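Local coordinates for N2152 (Neocallimastix frontalis, PDB 5U22), which probably hydrolyses rare arabinosyl substrates as a polyspecific family 39 glycoside hydrolase built from a TIM barrel and a beta sandwich, at residues G141-N146 / K179-S184; P207-W212 / P241-E246. All coordinates share one frame; numbering follows the deposited sequence.

Interaction 1 and interaction 2 lie side by side in the parallel sheet of the TIM barrel, their centres about 8 Å apart. Together they take in four consecutive strands, 139-143, 180-185, 209-212 and 242-247, and along the chain the first contact closes before the second opens. The seam between them is the pairing of strands 180-185 and 209-212, where Gly182 O and Ala211 N, 2.8 Å apart, probably form a hydrogen bond. Inside the barrel, Glu143 and Asn245 join the two contacts and Arg68 serves both. Each reaches a bound BTB molecule, probably from the crystallisation liquor, consistent with one pocket at the C-terminal ends of the barrel strands, where TIM-barrel enzymes carry their active sites.

Interaction 1: residues G141-N146 / K179-S184; sequences GNEIWN and KIIGPS
Glu143 holds CG anti to its backbone N (chi1 -175°) and stays extended beyond it, while Ser184 turns OG anti to its own carbonyl carbon (chi1 -48°); carboxylate and hydroxyl meet as a result. Ser184 OG donates to Glu143 OE2 at 2.6 Å, on the anti lone pair of that oxygen, the one away from OE1. The pair stands at the C-terminal ends of two neighbouring parallel strands of the TIM barrel. Asn245 is a second donor to OE2 and Arg68 forms a salt bridge with OE1, so this buried carboxylate is held at both oxygens and its rotation is probably fixed.

Below it the strands run in step. Asn142 N donates to Lys179 O at 2.7 Å, and Asn142 O receives Ile181 N at 2.9 Å. A weak bond from Ile144 N to Ile181 O ends the ladder. Ile181 shares the face of Glu143: its CG2 lies against Glu143 CG, and its CD1 rests on Gly141 CA at 3.6 Å. On the other face Ile180 CG2 meets Ile144 CD1 at 3.7 Å, the two side chains crossing at a slant under helix 160-174.

Past the strand end, Asn146 hydrogen-bonds Tyr112, Arg68 and the bound BTB molecule, probably a crystallisation component. Where the two segments part, one water bridges them: it accepts from Trp145 N at 3.0 Å and donates to Ile181 O and to Ser184 OG, at 2.9 Å each.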
ATOM      1  N   GLY A 141     -10.374   4.064  -9.483  1.00 14.44           N
ATOM      2  CA  GLY A 141     -10.958   3.200 -10.490  1.00 13.99           C
ATOM      3  C   GLY A 141     -12.128   2.449  -9.902  1.00 16.29           C
ATOM      4  O   GLY A 141     -12.397   2.510  -8.698  1.00 16.06           O
ATOM      5  N   ASN A 142     -12.843   1.759 -10.788  1.00 15.53           N
ATOM      6  CA  ASN A 142     -13.917   0.842 -10.412  1.00 13.81           C
ATOM      7  C   ASN A 142     -13.355  -0.569 -10.286  1.00 15.13           C
ATOM      8  O   ASN A 142     -12.918  -1.157 -11.280  1.00 19.46           O
ATOM      9  CB  ASN A 142     -15.040   0.838 -11.455  1.00 16.89           C
ATOM     10  CG  ASN A 142     -15.771   2.162 -11.555  1.00 22.29           C
ATOM     11  OD1 ASN A 142     -16.044   2.660 -12.656  1.00 23.07           O
ATOM     12  ND2 ASN A 142     -16.098   2.732 -10.417  1.00 15.75           N
ATOM     13  N   GLU A 143     -13.400  -1.124  -9.082  1.00 14.24           N
ATOM     14  CA  GLU A 143     -12.904  -2.468  -8.819  1.00 13.01           C
ATOM     15  C   GLU A 143     -14.084  -3.432  -8.853  1.00 15.50           C
ATOM     16  O   GLU A 143     -15.025  -3.290  -8.067  1.00 13.59           O
ATOM     17  CB  GLU A 143     -12.184  -2.507  -7.471  1.00 14.03           C
ATOM     18  CG  GLU A 143     -11.513  -3.829  -7.152  1.00 14.26           C
ATOM     19  CD  GLU A 143     -10.896  -3.844  -5.762  1.00 18.43           C
ATOM     20  OE1 GLU A 143     -11.174  -2.917  -4.962  1.00 20.07           O
ATOM     21  OE2 GLU A 143     -10.134  -4.790  -5.473  1.00 15.75           O
ATOM     22  N   ILE A 144     -14.037  -4.402  -9.768  1.00 14.13           N
ATOM     23  CA  ILE A 144     -15.227  -5.183 -10.099  1.00 17.77           C
ATOM     24  C   ILE A 144     -15.605  -6.138  -8.969  1.00 16.22           C
ATOM     25  O   ILE A 144     -16.796  -6.323  -8.676  1.00 14.24           O
ATOM     26  CB  ILE A 144     -15.014  -5.919 -11.441  1.00 14.98           C
ATOM     27  CG1 ILE A 144     -15.140  -4.926 -12.598  1.00 16.95           C
ATOM     28  CG2 ILE A 144     -16.011  -7.091 -11.610  1.00 15.25           C
ATOM     29  CD1 ILE A 144     -14.957  -5.538 -13.992  1.00 11.95           C
ATOM     30  N   TRP A 145     -14.621  -6.747  -8.310  1.00 13.15           N
ATOM     31  CA  TRP A 145     -14.912  -7.776  -7.319  1.00 13.19           C
ATOM     32  C   TRP A 145     -13.855  -7.730  -6.223  1.00 14.99           C
ATOM     33  O   TRP A 145     -13.031  -6.813  -6.166  1.00 19.85           O
ATOM     34  CB  TRP A 145     -14.987  -9.153  -7.989  1.00 11.73           C
ATOM     35  CG  TRP A 145     -15.750 -10.174  -7.179  1.00 14.25           C
ATOM     36  CD1 TRP A 145     -15.242 -11.294  -6.571  1.00 18.78           C
ATOM     37  CD2 TRP A 145     -17.149 -10.158  -6.888  1.00 13.57           C
ATOM     38  NE1 TRP A 145     -16.246 -11.979  -5.920  1.00 15.36           N
ATOM     39  CE2 TRP A 145     -17.430 -11.309  -6.113  1.00 17.57           C
ATOM     40  CE3 TRP A 145     -18.199  -9.295  -7.218  1.00 14.37           C
ATOM     41  CZ2 TRP A 145     -18.712 -11.604  -5.651  1.00 15.07           C
ATOM     42  CZ3 TRP A 145     -19.484  -9.597  -6.767  1.00 14.42           C
ATOM     43  CH2 TRP A 145     -19.727 -10.746  -5.991  1.00 16.58           C
ATOM     44  N   ASN A 146     -13.880  -8.731  -5.342  1.00 16.81           N
ATOM     45  CA  ASN A 146     -12.938  -8.807  -4.225  1.00 15.32           C
ATOM     46  C   ASN A 146     -12.739 -10.274  -3.899  1.00 15.35           C
ATOM     47  O   ASN A 146     -13.705 -10.959  -3.546  1.00 19.55           O
ATOM     48  CB  ASN A 146     -13.461  -8.055  -2.995  1.00 14.98           C
ATOM     49  CG  ASN A 146     -12.496  -8.105  -1.808  1.00 16.21           C
ATOM     50  OD1 ASN A 146     -11.281  -8.016  -1.970  1.00 15.12           O
ATOM     51  ND2 ASN A 146     -13.051  -8.232  -0.602  1.00 13.82           N
ATOM     52  N   LYS A 179     -10.897   3.977 -14.737  1.00 16.09           N
ATOM     53  CA  LYS A 179     -10.098   2.762 -14.728  1.00 14.51           C
ATOM     54  C   LYS A 179     -10.904   1.595 -14.176  1.00 17.42           C
ATOM     55  O   LYS A 179     -11.770   1.764 -13.315  1.00 19.05           O
ATOM     56  CB  LYS A 179      -8.848   2.953 -13.879  1.00 13.54           C
ATOM     57  CG  LYS A 179      -7.983   4.124 -14.321  1.00 26.42           C
ATOM     58  CD  LYS A 179      -7.119   3.725 -15.494  1.00 30.83           C
ATOM     59  CE  LYS A 179      -6.117   4.814 -15.843  1.00 39.26           C
ATOM     60  NZ  LYS A 179      -6.794   6.006 -16.393  1.00 36.12           N
ATOM     61  N   ILE A 180     -10.599   0.399 -14.678  1.00 19.05           N
ATOM     62  CA  ILE A 180     -11.178  -0.847 -14.180  1.00 16.08           C
ATOM     63  C   ILE A 180     -10.077  -1.650 -13.498  1.00 15.00           C
ATOM     64  O   ILE A 180      -8.999  -1.859 -14.071  1.00 17.21           O
ATOM     65  CB  ILE A 180     -11.843  -1.647 -15.308  1.00 17.32           C
ATOM     66  CG1 ILE A 180     -13.033  -0.859 -15.871  1.00 16.25           C
ATOM     67  CG2 ILE A 180     -12.328  -2.991 -14.780  1.00 19.30           C
ATOM     68  CD1 ILE A 180     -13.690  -1.521 -17.099  1.00 20.00           C
ATOM     69  N   ILE A 181     -10.353  -2.117 -12.280  1.00 13.63           N
ATOM     70  CA  ILE A 181      -9.349  -2.687 -11.389  1.00 16.03           C
ATOM     71  C   ILE A 181      -9.719  -4.127 -11.069  1.00 16.08           C
ATOM     72  O   ILE A 181     -10.866  -4.409 -10.712  1.00 18.12           O
ATOM     73  CB  ILE A 181      -9.249  -1.879 -10.082  1.00 11.98           C
ATOM     74  CG1 ILE A 181      -8.832  -0.438 -10.353  1.00 17.77           C
ATOM     75  CG2 ILE A 181      -8.274  -2.546  -9.096  1.00 16.11           C
ATOM     76  CD1 ILE A 181      -9.023   0.462  -9.134  1.00 18.23           C
ATOM     77  N   GLY A 182      -8.745  -5.027 -11.154  1.00 14.96           N
ATOM     78  CA  GLY A 182      -8.964  -6.392 -10.698  1.00 13.44           C
ATOM     79  C   GLY A 182      -7.822  -7.293 -11.108  1.00 14.32           C
ATOM     80  O   GLY A 182      -6.824  -6.816 -11.640  1.00 15.40           O
ATOM     81  N   PRO A 183      -7.965  -8.605 -10.895  1.00 15.08           N
ATOM     82  CA  PRO A 183      -9.154  -9.317 -10.417  1.00 17.09           C
ATOM     83  C   PRO A 183      -9.258  -9.430  -8.900  1.00 18.80           C
ATOM     84  O   PRO A 183     -10.193 -10.068  -8.435  1.00 18.59           O
ATOM     85  CB  PRO A 183      -8.982 -10.697 -11.039  1.00 14.54           C
ATOM     86  CG  PRO A 183      -7.503 -10.903 -11.015  1.00 18.67           C
ATOM     87  CD  PRO A 183      -6.870  -9.537 -11.224  1.00 16.40           C
ATOM     88  N   SER A 184      -8.311  -8.848  -8.156  1.00 15.17           N
ATOM     89  CA  SER A 184      -8.398  -8.721  -6.694  1.00 14.13           C
ATOM     90  C   SER A 184      -8.288 -10.067  -5.970  1.00 14.31           C
ATOM     91  O   SER A 184      -8.928 -10.275  -4.937  1.00 13.78           O
ATOM     92  CB  SER A 184      -9.683  -7.997  -6.280  1.00 16.35           C
ATOM     93  OG  SER A 184      -9.859  -6.817  -7.056  1.00 17.96           O
TER
HETATM   94  O   HOH W   1     -11.760  -6.736  -9.202  1.00 16.85           O

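Interaction 2: residues P207-W212 / P241-E246; sequences PDIIAW and PITINE
Trp212 lays its indole over the end of Ile244. CB sets out away from strand 242-245, but CG sits between the backbone N and the carbonyl carbon (chi1 68°), and this swings the ring back across the neighbouring strand. CG, CD1, CD2 and CZ2 lie round Ile244 CD1, with NE1 and CE2 closer, the latter at 3.5 Å. The methyl forms a CH-pi contact with the five-membered ring, 3.6 Å from its centroid and 16° off the normal. At the far tip CH2 reaches Ile242 CG2 at 4.1 Å; back on the five-membered ring, NE1 hydrogen-bonds Glu214. An alanine here would be likely to leave the Ile244 methyl without its aromatic cover and Glu214 without the indole N-H.

Toward the start of the strands the backbones pair in parallel: Ile210 N donates to Pro241 O at 2.9 Å, and Thr243 N to Ile210 O at 2.8 Å. Trp212 N to Thr243 O is weak. Ile210 CG2 packs alongside Ile242 CG1 on the indole's side of the sheet, toward helix 221-235. On the opposite face, Thr243 CG2 fits between Ile209 CG2, at 3.6 Å, and Ala211 CB, at 3.5 Å, and its OG1 bonds Ser275. At Glu246 the second strand turns a corner, and OE1 hydrogen-bonds the bound BTB molecule. Strand 209-212, helix 221-235 and strand 242-247 form the beta-alpha-beta unit characteristic of a TIM barrel.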
ATOM      1  N   PRO A 207      -7.909  -5.665 -17.154  1.00 18.38           N
ATOM      2  CA  PRO A 207      -8.033  -4.498 -16.278  1.00 20.35           C
ATOM      3  C   PRO A 207      -7.038  -3.418 -16.681  1.00 16.74           C
ATOM      4  O   PRO A 207      -5.990  -3.690 -17.272  1.00 19.02           O
ATOM      5  CB  PRO A 207      -7.719  -5.062 -14.884  1.00 15.57           C
ATOM      6  CG  PRO A 207      -6.862  -6.250 -15.136  1.00 17.42           C
ATOM      7  CD  PRO A 207      -7.312  -6.825 -16.473  1.00 18.36           C
ATOM      8  N   ASP A 208      -7.387  -2.173 -16.371  1.00 15.94           N
ATOM      9  CA  ASP A 208      -6.413  -1.098 -16.521  1.00 16.82           C
ATOM     10  C   ASP A 208      -5.363  -1.142 -15.425  1.00 19.52           C
ATOM     11  O   ASP A 208      -4.206  -0.769 -15.656  1.00 19.54           O
ATOM     12  CB  ASP A 208      -7.118   0.244 -16.503  1.00 16.99           C
ATOM     13  CG  ASP A 208      -8.165   0.335 -17.559  1.00 21.10           C
ATOM     14  OD1 ASP A 208      -7.836   0.019 -18.724  1.00 17.90           O
ATOM     15  OD2 ASP A 208      -9.310   0.683 -17.218  1.00 17.77           O
ATOM     16  N   ILE A 209      -5.756  -1.574 -14.229  1.00 16.41           N
ATOM     17  CA  ILE A 209      -4.873  -1.682 -13.075  1.00 15.40           C
ATOM     18  C   ILE A 209      -5.040  -3.094 -12.526  1.00 14.89           C
ATOM     19  O   ILE A 209      -6.160  -3.498 -12.182  1.00 14.78           O
ATOM     20  CB  ILE A 209      -5.206  -0.636 -11.992  1.00 19.29           C
ATOM     21  CG1 ILE A 209      -5.309   0.770 -12.600  1.00 16.97           C
ATOM     22  CG2 ILE A 209      -4.155  -0.664 -10.884  1.00 15.93           C
ATOM     23  CD1 ILE A 209      -5.872   1.828 -11.641  1.00 22.38           C
ATOM     24  N   ILE A 210      -3.938  -3.849 -12.467  1.00 15.34           N
ATOM     25  CA  ILE A 210      -3.970  -5.225 -11.982  1.00 15.95           C
ATOM     26  C   ILE A 210      -3.946  -5.205 -10.460  1.00 17.22           C
ATOM     27  O   ILE A 210      -3.223  -4.416  -9.845  1.00 15.85           O
ATOM     28  CB  ILE A 210      -2.793  -6.033 -12.564  1.00 19.17           C
ATOM     29  CG1 ILE A 210      -3.013  -7.541 -12.400  1.00 16.23           C
ATOM     30  CG2 ILE A 210      -1.461  -5.614 -11.935  1.00 14.25           C
ATOM     31  CD1 ILE A 210      -4.074  -8.096 -13.357  1.00 19.33           C
ATOM     32  N   ALA A 211      -4.751  -6.062  -9.837  1.00 15.82           N
ATOM     33  CA  ALA A 211      -4.917  -6.028  -8.394  1.00 13.87           C
ATOM     34  C   ALA A 211      -4.863  -7.433  -7.819  1.00 13.34           C
ATOM     35  O   ALA A 211      -5.495  -8.354  -8.345  1.00 15.51           O
ATOM     36  CB  ALA A 211      -6.267  -5.391  -8.008  1.00 16.98           C
ATOM     37  N   TRP A 212      -4.123  -7.582  -6.723  1.00 15.31           N
ATOM     38  CA  TRP A 212      -4.255  -8.749  -5.862  1.00 15.92           C
ATOM     39  C   TRP A 212      -3.836  -8.350  -4.458  1.00 16.01           C
ATOM     40  O   TRP A 212      -3.396  -7.220  -4.219  1.00 15.78           O
ATOM     41  CB  TRP A 212      -3.431  -9.938  -6.369  1.00 14.11           C
ATOM     42  CG  TRP A 212      -1.932  -9.823  -6.325  1.00 15.20           C
ATOM     43  CD1 TRP A 212      -1.102 -10.187  -5.286  1.00 13.47           C
ATOM     44  CD2 TRP A 212      -1.074  -9.377  -7.386  1.00 14.26           C
ATOM     45  NE1 TRP A 212       0.213  -9.971  -5.643  1.00 13.81           N
ATOM     46  CE2 TRP A 212       0.258  -9.478  -6.923  1.00 17.75           C
ATOM     47  CE3 TRP A 212      -1.306  -8.895  -8.683  1.00 16.05           C
ATOM     48  CZ2 TRP A 212       1.361  -9.105  -7.709  1.00 14.66           C
ATOM     49  CZ3 TRP A 212      -0.215  -8.541  -9.471  1.00 14.07           C
ATOM     50  CH2 TRP A 212       1.107  -8.649  -8.979  1.00 13.98           C
ATOM     51  N   PRO A 241      -0.204  -0.913 -14.452  1.00 16.35           N
ATOM     52  CA  PRO A 241       0.051  -0.513 -13.060  1.00 19.73           C
ATOM     53  C   PRO A 241      -0.466  -1.581 -12.116  1.00 19.45           C
ATOM     54  O   PRO A 241      -1.498  -2.207 -12.371  1.00 18.39           O
ATOM     55  CB  PRO A 241      -0.751   0.786 -12.896  1.00 19.56           C
ATOM     56  CG  PRO A 241      -1.086   1.235 -14.281  1.00 23.34           C
ATOM     57  CD  PRO A 241      -1.108   0.015 -15.148  1.00 19.08           C
ATOM     58  N   ILE A 242       0.247  -1.763 -11.004  1.00 14.71           N
ATOM     59  CA  ILE A 242      -0.076  -2.778 -10.006  1.00 13.49           C
ATOM     60  C   ILE A 242      -0.633  -2.094  -8.767  1.00 16.79           C
ATOM     61  O   ILE A 242      -0.026  -1.150  -8.250  1.00 15.38           O
ATOM     62  CB  ILE A 242       1.159  -3.613  -9.635  1.00 15.86           C
ATOM     63  CG1 ILE A 242       1.709  -4.338 -10.860  1.00 19.17           C
ATOM     64  CG2 ILE A 242       0.825  -4.586  -8.503  1.00 18.55           C
ATOM     65  CD1 ILE A 242       3.051  -4.997 -10.601  1.00 15.65           C
ATOM     66  N   THR A 243      -1.761  -2.593  -8.267  1.00 17.68           N
ATOM     67  CA  THR A 243      -2.274  -2.162  -6.975  1.00 13.03           C
ATOM     68  C   THR A 243      -2.405  -3.371  -6.053  1.00 14.85           C
ATOM     69  O   THR A 243      -3.149  -4.313  -6.347  1.00 14.90           O
ATOM     70  CB  THR A 243      -3.598  -1.395  -7.120  1.00 15.19           C
ATOM     71  OG1 THR A 243      -4.019  -0.951  -5.832  1.00 14.58           O
ATOM     72  CG2 THR A 243      -4.718  -2.221  -7.741  1.00 15.71           C
ATOM     73  N   ILE A 244      -1.647  -3.364  -4.955  1.00 15.88           N
ATOM     74  CA  ILE A 244      -1.764  -4.419  -3.954  1.00 15.84           C
ATOM     75  C   ILE A 244      -2.685  -3.870  -2.881  1.00 15.38           C
ATOM     76  O   ILE A 244      -2.216  -3.307  -1.891  1.00 15.99           O
ATOM     77  CB  ILE A 244      -0.392  -4.831  -3.382  1.00 17.18           C
ATOM     78  CG1 ILE A 244       0.550  -5.239  -4.516  1.00 12.83           C
ATOM     79  CG2 ILE A 244      -0.532  -5.982  -2.379  1.00 14.51           C
ATOM     80  CD1 ILE A 244      -0.013  -6.336  -5.425  1.00 14.60           C
ATOM     81  N   ASN A 245      -4.000  -3.992  -3.079  1.00 13.71           N
ATOM     82  CA  ASN A 245      -4.904  -3.132  -2.333  1.00 17.17           C
ATOM     83  C   ASN A 245      -5.394  -3.759  -1.040  1.00 13.67           C
ATOM     84  O   ASN A 245      -6.314  -3.221  -0.418  1.00 14.62           O
ATOM     85  CB  ASN A 245      -6.071  -2.639  -3.216  1.00 21.02           C
ATOM     86  CG  ASN A 245      -6.877  -3.753  -3.856  1.00 19.05           C
ATOM     87  OD1 ASN A 245      -6.860  -4.900  -3.402  1.00 18.66           O
ATOM     88  ND2 ASN A 245      -7.621  -3.408  -4.905  1.00 16.80           N
ATOM     89  N   GLU A 246      -4.764  -4.854  -0.606  1.00 16.60           N
ATOM     90  CA  GLU A 246      -4.749  -5.283   0.794  1.00 12.76           C
ATOM     91  C   GLU A 246      -3.394  -5.910   1.064  1.00 17.07           C
ATOM     92  O   GLU A 246      -2.992  -6.817   0.333  1.00 14.40           O
ATOM     93  CB  GLU A 246      -5.856  -6.300   1.110  1.00 11.85           C
ATOM     94  CG  GLU A 246      -7.290  -5.741   0.946  1.00 14.35           C
ATOM     95  CD  GLU A 246      -8.339  -6.728   1.402  1.00 16.67           C
ATOM     96  OE1 GLU A 246      -8.024  -7.505   2.321  1.00 15.81           O
ATOM     97  OE2 GLU A 246      -9.459  -6.733   0.840  1.00 16.20           O
TER